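Local coordinates for protein putative polysaccharide deacetylase (PDB 5JP6) that probably removes acetyl groups from peptidoglycan sugars, acting as a zinc-binding hydrolase of carbohydrate esterase family 4, at residues 311-317 and 340-344; 88-94 and 116-121; 214-218 and 265-271. The protein carries 1 engineered substitution. One frame throughout, in Å; residues are numbered along the deposited sequence.

Contact 1. Residues 311-317 and 340-344; sequences QSNEQLL and RTAEI
Asn313, Leu316 and Leu317 in the first turn of helix 313-327 meet Arg340 and Ile344 near the start of helix 339-354 in a buried helix-helix crossing. The two short segments run at 80° to one another, with their axes 10.1 Å apart. Ile344 supplies the apolar centre. Its CG2 rests on Asn313 CB at 3.7 Å, while CG1 takes the crowded position between backbone N and carbonyl carbon (chi1 66°) and sends CD1 to Leu316 CD2 at 3.7 Å and to Leu317 CD2 at 3.8 Å. Successive helices of a beta-alpha-beta run make this contact in the NodB-homology fold: helix 313-327 connects the parallel strands 303-304 and 330-335, and helix 339-354 leads on to strand 358-364. Ser312 is the N-cap of the first of them, its OG accepting from Gln315 N at 3.0 Å. Beside the apolar patch, Arg340 extends through CD and then bends, bringing NH1 within 2.9 Å of Asn313 OD1. This hydrogen bond is moderately bent, with an N-H...O angle of 145°, and the amide and guanidinium planes are steeply inclined to each other. The other end of the amide is held as well: a water accepts from Asn313 ND2 at 3.0 Å and reaches Glu343 OE1 at 2.7 Å. The Glu343 carboxylate also forms salt bridges to Arg339 and Arg125.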
# COMPACT_ATOMS: atom_id res chain seq x y z
N GLN A 311 1.32 -13.38 -6.79
CA GLN A 311 2.47 -14.28 -6.76
C GLN A 311 2.48 -14.98 -5.41
O GLN A 311 1.80 -14.51 -4.48
CB GLN A 311 3.76 -13.53 -6.94
CG GLN A 311 4.05 -12.51 -5.84
CD GLN A 311 5.11 -11.50 -6.24
OE1 GLN A 311 6.29 -11.84 -6.38
NE2 GLN A 311 4.70 -10.27 -6.46
N SER A 312 3.25 -16.04 -5.29
CA SER A 312 3.38 -16.73 -4.00
C SER A 312 4.10 -15.84 -2.99
O SER A 312 4.86 -14.93 -3.36
CB SER A 312 4.15 -18.03 -4.18
OG SER A 312 5.46 -17.81 -4.65
N ASN A 313 3.92 -16.15 -1.71
CA ASN A 313 4.70 -15.47 -0.69
C ASN A 313 6.19 -15.62 -0.95
O ASN A 313 6.96 -14.67 -0.81
CB ASN A 313 4.44 -16.08 0.68
CG ASN A 313 3.07 -15.77 1.27
OD1 ASN A 313 2.14 -15.41 0.60
ND2 ASN A 313 2.95 -16.02 2.58
N GLU A 314 6.59 -16.83 -1.33
CA GLU A 314 7.98 -17.18 -1.66
C GLU A 314 8.55 -16.29 -2.77
O GLU A 314 9.64 -15.75 -2.68
CB GLU A 314 8.00 -18.66 -2.08
CG GLU A 314 9.32 -19.36 -2.09
CD GLU A 314 9.14 -20.89 -1.95
OE1 GLU A 314 8.94 -21.34 -0.79
OE2 GLU A 314 9.22 -21.64 -2.98
N GLN A 315 7.79 -16.14 -3.85
CA GLN A 315 8.20 -15.31 -4.97
C GLN A 315 8.37 -13.80 -4.57
O GLN A 315 9.32 -13.17 -4.90
CB GLN A 315 7.21 -15.54 -6.12
CG GLN A 315 7.54 -14.69 -7.33
CD GLN A 315 6.74 -15.08 -8.55
OE1 GLN A 315 6.17 -16.15 -8.62
NE2 GLN A 315 6.68 -14.18 -9.50
N LEU A 316 7.37 -13.33 -3.80
CA LEU A 316 7.42 -11.95 -3.36
C LEU A 316 8.66 -11.68 -2.51
O LEU A 316 9.38 -10.72 -2.76
CB LEU A 316 6.12 -11.59 -2.61
CG LEU A 316 6.05 -10.15 -2.06
CD1 LEU A 316 6.25 -9.15 -3.21
CD2 LEU A 316 4.73 -9.92 -1.36
N LEU A 317 8.94 -12.55 -1.53
CA LEU A 317 10.15 -12.40 -0.66
C LEU A 317 11.38 -12.46 -1.54
O LEU A 317 12.30 -11.69 -1.31
CB LEU A 317 10.21 -13.48 0.44
CG LEU A 317 9.35 -13.20 1.64
CD1 LEU A 317 8.98 -14.49 2.35
CD2 LEU A 317 10.09 -12.19 2.55
N ARG A 340 -0.63 -9.72 1.01
CA ARG A 340 0.52 -10.62 1.00
C ARG A 340 1.76 -9.93 1.58
O ARG A 340 2.58 -10.57 2.19
CB ARG A 340 0.79 -11.13 -0.39
CG ARG A 340 1.76 -12.29 -0.45
CD ARG A 340 1.80 -12.86 -1.86
NE ARG A 340 0.50 -13.19 -2.42
CZ ARG A 340 -0.11 -14.39 -2.37
NH1 ARG A 340 0.39 -15.40 -1.69
NH2 ARG A 340 -1.24 -14.57 -3.00
N THR A 341 1.83 -8.61 1.41
CA THR A 341 2.91 -7.85 2.02
C THR A 341 2.88 -7.92 3.54
O THR A 341 3.94 -8.11 4.19
CB THR A 341 2.89 -6.41 1.50
OG1 THR A 341 3.10 -6.44 0.08
CG2 THR A 341 3.95 -5.51 2.17
N ALA A 342 1.68 -7.83 4.12
CA ALA A 342 1.56 -8.00 5.59
C ALA A 342 1.94 -9.46 5.96
O ALA A 342 2.64 -9.69 6.97
CB ALA A 342 0.16 -7.64 6.07
N GLU A 343 1.53 -10.45 5.15
CA GLU A 343 1.81 -11.83 5.47
C GLU A 343 3.31 -12.13 5.51
O GLU A 343 3.74 -12.98 6.28
CB GLU A 343 1.16 -12.78 4.44
CG GLU A 343 -0.36 -12.76 4.42
CD GLU A 343 -0.99 -13.57 5.54
OE1 GLU A 343 -0.38 -14.52 6.09
OE2 GLU A 343 -2.18 -13.28 5.86
N ILE A 344 4.08 -11.46 4.63
CA ILE A 344 5.52 -11.73 4.55
C ILE A 344 6.37 -10.76 5.38
O ILE A 344 7.59 -10.93 5.43
CB ILE A 344 6.04 -11.75 3.10
CG1 ILE A 344 5.94 -10.37 2.43
CG2 ILE A 344 5.30 -12.82 2.30
CD1 ILE A 344 7.08 -10.09 1.49
O HOH W 1 0.63 -16.41 4.38

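Contact 2. Residues 88-94 and 116-121; sequences QDLTLFE and QVDEHF
Between 88-94 and 116-121 the backbones approach closely at two places, Thr91 CA lying 6.0 Å from Val117 CA and Gln88 CA lying 6.5 Å from His120 CA. Around the first of these, Leu90 CG presses on Val117 CG2 at 3.7 Å, and the two side chains cross at about a right angle. Around the second, Gln88 CA sits over one face of the His120 ring, 4.0 Å from its centroid and 22° off the normal, a CH-pi contact. Thr91 fits between these pairs. With chi1 at 68° its OG1 turns back to donate to Gln88 O at 2.6 Å, an oxygen that also accepts from Thr91 N, and CG2 is left to meet His120 CD2 at 3.7 Å and Phe121 CE2. The contact belongs to the helical N-terminal part of the chain, where the disulfide Cys79-Cys109 joins helix 71-83 to the residue preceding helix 110-126. Further along, the extended Glu94 places OE1 at the edge of the Phe121 ring, 3.4 Å from CE2. Its OE2 comes to 4.4 Å from Asp118 OD1, but Arg98 and Arg339 form salt bridges to both carboxylates, while His120 NE2 is hydrogen-bonded to Arg340. Van der Waals and CH-pi contacts thus hold the segment pair itself, and the shared arginines probably offset the repulsion of the two acids and keep both ionised.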
# COMPACT_ATOMS: atom_id res chain seq x y z
N GLN A 88 -5.19 -18.68 -5.53
CA GLN A 88 -4.08 -17.70 -5.57
C GLN A 88 -4.55 -16.49 -6.42
O GLN A 88 -4.26 -15.33 -6.09
CB GLN A 88 -2.76 -18.29 -6.10
CG GLN A 88 -1.60 -17.28 -6.05
CD GLN A 88 -0.28 -17.91 -6.30
OE1 GLN A 88 0.19 -18.71 -5.50
NE2 GLN A 88 0.34 -17.56 -7.42
N ASP A 89 -5.21 -16.74 -7.56
CA ASP A 89 -5.71 -15.66 -8.40
C ASP A 89 -6.83 -14.85 -7.76
O ASP A 89 -6.91 -13.61 -7.96
CB ASP A 89 -6.18 -16.19 -9.74
CG ASP A 89 -5.04 -16.62 -10.61
OD1 ASP A 89 -3.93 -16.02 -10.48
OD2 ASP A 89 -5.18 -17.62 -11.35
N LEU A 90 -7.65 -15.53 -6.98
CA LEU A 90 -8.72 -14.88 -6.27
C LEU A 90 -8.16 -13.77 -5.32
O LEU A 90 -8.83 -12.75 -5.06
CB LEU A 90 -9.56 -15.89 -5.49
CG LEU A 90 -10.78 -15.36 -4.74
CD1 LEU A 90 -11.77 -14.70 -5.69
CD2 LEU A 90 -11.43 -16.53 -3.99
N THR A 91 -6.93 -13.96 -4.83
CA THR A 91 -6.33 -12.95 -3.95
C THR A 91 -6.28 -11.56 -4.59
O THR A 91 -6.25 -10.56 -3.88
CB THR A 91 -4.94 -13.31 -3.38
OG1 THR A 91 -3.94 -13.33 -4.41
CG2 THR A 91 -5.01 -14.65 -2.65
N LEU A 92 -6.28 -11.49 -5.92
CA LEU A 92 -6.28 -10.21 -6.61
C LEU A 92 -7.54 -9.38 -6.28
O LEU A 92 -7.51 -8.16 -6.36
CB LEU A 92 -6.19 -10.44 -8.12
CG LEU A 92 -5.97 -9.22 -9.00
CD1 LEU A 92 -4.65 -8.52 -8.71
CD2 LEU A 92 -6.02 -9.65 -10.46
N PHE A 93 -8.64 -10.07 -5.98
CA PHE A 93 -9.93 -9.44 -5.71
C PHE A 93 -10.27 -9.37 -4.23
O PHE A 93 -11.35 -8.95 -3.86
CB PHE A 93 -11.02 -10.23 -6.45
CG PHE A 93 -10.93 -10.13 -7.92
CD1 PHE A 93 -11.55 -9.07 -8.60
CD2 PHE A 93 -10.23 -11.10 -8.66
CE1 PHE A 93 -11.45 -8.96 -9.97
CE2 PHE A 93 -10.16 -10.99 -10.04
CZ PHE A 93 -10.76 -9.91 -10.69
N GLU A 94 -9.36 -9.83 -3.37
CA GLU A 94 -9.65 -9.93 -1.94
C GLU A 94 -10.07 -8.60 -1.35
O GLU A 94 -11.02 -8.53 -0.56
CB GLU A 94 -8.43 -10.45 -1.19
CG GLU A 94 -8.61 -10.57 0.31
CD GLU A 94 -7.48 -11.28 1.00
OE1 GLU A 94 -6.43 -11.52 0.39
OE2 GLU A 94 -7.69 -11.55 2.24
N GLN A 116 -11.67 -19.38 0.79
CA GLN A 116 -10.70 -19.83 -0.23
C GLN A 116 -9.42 -19.03 -0.09
O GLN A 116 -8.33 -19.59 -0.10
CB GLN A 116 -11.26 -19.69 -1.68
CG GLN A 116 -12.25 -20.75 -2.10
CD GLN A 116 -11.57 -22.09 -2.25
OE1 GLN A 116 -11.84 -23.01 -1.46
NE2 GLN A 116 -10.64 -22.20 -3.22
N VAL A 117 -9.55 -17.71 0.06
CA VAL A 117 -8.37 -16.86 0.19
C VAL A 117 -7.63 -17.13 1.49
O VAL A 117 -6.39 -17.25 1.51
CB VAL A 117 -8.76 -15.36 0.01
CG1 VAL A 117 -7.68 -14.46 0.46
CG2 VAL A 117 -9.16 -15.13 -1.45
N ASP A 118 -8.37 -17.26 2.58
CA ASP A 118 -7.75 -17.53 3.85
C ASP A 118 -7.02 -18.88 3.88
O ASP A 118 -5.93 -19.01 4.45
CB ASP A 118 -8.76 -17.43 4.99
CG ASP A 118 -9.26 -16.02 5.24
OD1 ASP A 118 -8.72 -15.04 4.67
OD2 ASP A 118 -10.25 -15.88 6.01
N GLU A 119 -7.60 -19.89 3.24
CA GLU A 119 -6.98 -21.22 3.14
C GLU A 119 -5.70 -21.14 2.29
O GLU A 119 -4.67 -21.75 2.62
CB GLU A 119 -7.97 -22.22 2.52
CG GLU A 119 -7.35 -23.58 2.30
CD GLU A 119 -8.36 -24.58 1.77
OE1 GLU A 119 -9.29 -24.21 1.00
OE2 GLU A 119 -8.23 -25.75 2.10
N HIS A 120 -5.73 -20.31 1.24
CA HIS A 120 -4.53 -20.09 0.42
C HIS A 120 -3.41 -19.52 1.30
O HIS A 120 -2.29 -20.03 1.30
CB HIS A 120 -4.82 -19.15 -0.74
CG HIS A 120 -3.59 -18.60 -1.39
ND1 HIS A 120 -2.86 -19.29 -2.32
CD2 HIS A 120 -2.95 -17.43 -1.21
CE1 HIS A 120 -1.82 -18.57 -2.70
NE2 HIS A 120 -1.87 -17.43 -2.04
N PHE A 121 -3.70 -18.46 2.07
CA PHE A 121 -2.64 -17.87 2.94
C PHE A 121 -2.23 -18.81 4.06
O PHE A 121 -1.09 -18.78 4.43
CB PHE A 121 -3.00 -16.48 3.43
CG PHE A 121 -2.88 -15.42 2.34
CD1 PHE A 121 -1.66 -15.02 1.78
CD2 PHE A 121 -4.04 -14.88 1.85
CE1 PHE A 121 -1.64 -14.03 0.82
CE2 PHE A 121 -4.02 -13.90 0.91
CZ PHE A 121 -2.81 -13.50 0.37

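Contact 3. Residues 214-218 and 265-271; sequences LKRVA and VFDVLGW
Leu214, Lys215 and Ala218 of helix 211-219 pack on the last turns of helix 251-269, the helix of a beta-alpha-beta crossover between the parallel strands 223-227 and 275-277. The segments cross at 76° with axes 10.5 Å apart, and Ile224 of strand 223-227 touches residues of both. Val265 comes first, its CG1 at 4.2 Å from Leu214 CD2. Leu214 CD2 is the shared apolar partner here, since it also meets Val268 and Leu269. Val268 offers CB to it and sets CG1 against the extended lysine chain, 3.8 Å from Lys215 CG, the two side chains crossing at a slant. Beside the exposed lysine, a water donates to Val268 O at 2.7 Å and accepts a weak bond from Lys215 NZ. Leu269 follows, its CG placed anti to the carbonyl carbon (chi1 -59°), which points both methyls at helix 211-219: CD1 approaches Leu214 CD2, and CD2 lies 3.7 Å from Ala218 CB. Gly270, with positive phi, takes the chain out of the helix. The indole of Trp271 then turns back against Leu269, whose CD1 lies over one ring face, away from its centre, and Lys370 makes a cation-pi contact with the indole. The six-membered part of that indole reaches helix 211-219, where CZ2 of Trp271 lies 3.7 Å from CB of Ala218.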
# COMPACT_ATOMS: atom_id res chain seq x y z
N LEU A 214 -5.14 4.87 11.14
CA LEU A 214 -4.12 5.90 10.92
C LEU A 214 -3.53 6.37 12.27
O LEU A 214 -2.33 6.58 12.40
CB LEU A 214 -4.65 7.07 10.11
CG LEU A 214 -3.57 8.03 9.62
CD1 LEU A 214 -2.76 7.41 8.49
CD2 LEU A 214 -4.21 9.35 9.19
N LYS A 215 -4.41 6.57 13.26
CA LYS A 215 -3.95 6.94 14.57
C LYS A 215 -2.98 5.91 15.18
O LYS A 215 -2.03 6.29 15.87
CB LYS A 215 -5.10 7.23 15.49
CG LYS A 215 -5.94 8.45 15.11
CD LYS A 215 -7.03 8.70 16.14
CE LYS A 215 -7.89 9.85 15.69
NZ LYS A 215 -8.92 10.13 16.72
N ARG A 216 -3.23 4.62 14.94
CA ARG A 216 -2.29 3.60 15.43
C ARG A 216 -0.97 3.67 14.72
O ARG A 216 0.06 3.46 15.36
CB ARG A 216 -2.89 2.20 15.32
CG ARG A 216 -4.16 2.06 16.21
CD ARG A 216 -4.68 0.62 16.26
NE ARG A 216 -5.30 0.16 15.02
CZ ARG A 216 -6.58 0.33 14.72
NH1 ARG A 216 -7.37 1.01 15.54
NH2 ARG A 216 -7.08 -0.16 13.59
N VAL A 217 -0.97 3.96 13.41
CA VAL A 217 0.30 4.15 12.70
C VAL A 217 1.06 5.31 13.37
O VAL A 217 2.25 5.17 13.67
CB VAL A 217 0.10 4.46 11.19
CG1 VAL A 217 1.42 4.77 10.50
CG2 VAL A 217 -0.66 3.34 10.47
N ALA A 218 0.37 6.43 13.60
CA ALA A 218 0.98 7.62 14.20
C ALA A 218 1.58 7.29 15.59
O ALA A 218 2.71 7.68 15.92
CB ALA A 218 0.01 8.76 14.29
N VAL A 265 -4.95 13.39 6.15
CA VAL A 265 -4.09 12.98 7.25
C VAL A 265 -4.14 14.01 8.39
O VAL A 265 -4.30 13.67 9.56
CB VAL A 265 -2.65 12.74 6.79
CG1 VAL A 265 -1.73 12.51 7.97
CG2 VAL A 265 -2.57 11.57 5.79
N PHE A 266 -3.96 15.26 8.01
CA PHE A 266 -3.98 16.37 8.97
C PHE A 266 -5.29 16.43 9.75
O PHE A 266 -5.29 16.64 10.97
CB PHE A 266 -3.75 17.68 8.25
CG PHE A 266 -3.80 18.89 9.14
CD1 PHE A 266 -2.75 19.20 9.96
CD2 PHE A 266 -4.95 19.66 9.20
CE1 PHE A 266 -2.80 20.31 10.79
CE2 PHE A 266 -5.00 20.76 10.03
CZ PHE A 266 -3.94 21.06 10.84
N ASP A 267 -6.41 16.22 9.06
CA ASP A 267 -7.71 16.26 9.71
C ASP A 267 -7.85 15.19 10.81
O ASP A 267 -8.58 15.42 11.79
CB ASP A 267 -8.82 16.12 8.70
CG ASP A 267 -9.01 17.34 7.83
OD1 ASP A 267 -8.44 18.43 8.12
OD2 ASP A 267 -9.73 17.20 6.79
N VAL A 268 -7.17 14.05 10.64
CA VAL A 268 -7.21 12.99 11.66
C VAL A 268 -6.21 13.26 12.80
O VAL A 268 -6.56 13.16 13.99
CB VAL A 268 -6.97 11.61 11.05
CG1 VAL A 268 -6.90 10.51 12.12
CG2 VAL A 268 -8.08 11.27 10.04
N LEU A 269 -4.98 13.60 12.43
CA LEU A 269 -3.87 13.60 13.37
C LEU A 269 -3.50 14.95 13.97
O LEU A 269 -2.88 14.99 15.04
CB LEU A 269 -2.60 13.08 12.69
CG LEU A 269 -2.67 11.67 12.12
CD1 LEU A 269 -1.37 11.34 11.42
CD2 LEU A 269 -2.96 10.64 13.21
N GLY A 270 -3.86 16.04 13.28
CA GLY A 270 -3.38 17.35 13.65
C GLY A 270 -1.99 17.65 13.12
O GLY A 270 -1.40 18.68 13.42
N TRP A 271 -1.48 16.76 12.29
CA TRP A 271 -0.22 16.96 11.60
C TRP A 271 -0.17 16.02 10.40
O TRP A 271 -0.97 15.10 10.28
CB TRP A 271 0.95 16.71 12.53
CG TRP A 271 0.97 15.35 13.20
CD1 TRP A 271 0.56 15.05 14.46
CD2 TRP A 271 1.51 14.14 12.67
NE1 TRP A 271 0.78 13.72 14.76
CE2 TRP A 271 1.37 13.13 13.66
CE3 TRP A 271 2.12 13.81 11.46
CZ2 TRP A 271 1.85 11.82 13.48
CZ3 TRP A 271 2.56 12.52 11.25
CH2 TRP A 271 2.41 11.52 12.26
O HOH W 2 -9.12 12.86 14.88

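Overall arrangement
Along the chain contact 2 closes first, contact 3 follows and contact 1 comes last, so the three loops are in series. Contacts 1 and 2 are neighbours, their centres 12 Å apart, and they touch: Arg340 of contact 1 bridges to contact 2, while Glu343 packs on Phe121. Helix 339-354 of the NodB-homology region is thereby joined to the N-terminal helices. Contact 3 lies on the opposite side of the chain's centre, about 28 Å from contact 1 and 31 Å from contact 2, centre to centre. Contacts 1 and 3 nevertheless serve the same parallel sheet, whose surrounding helices they pair at two separate places.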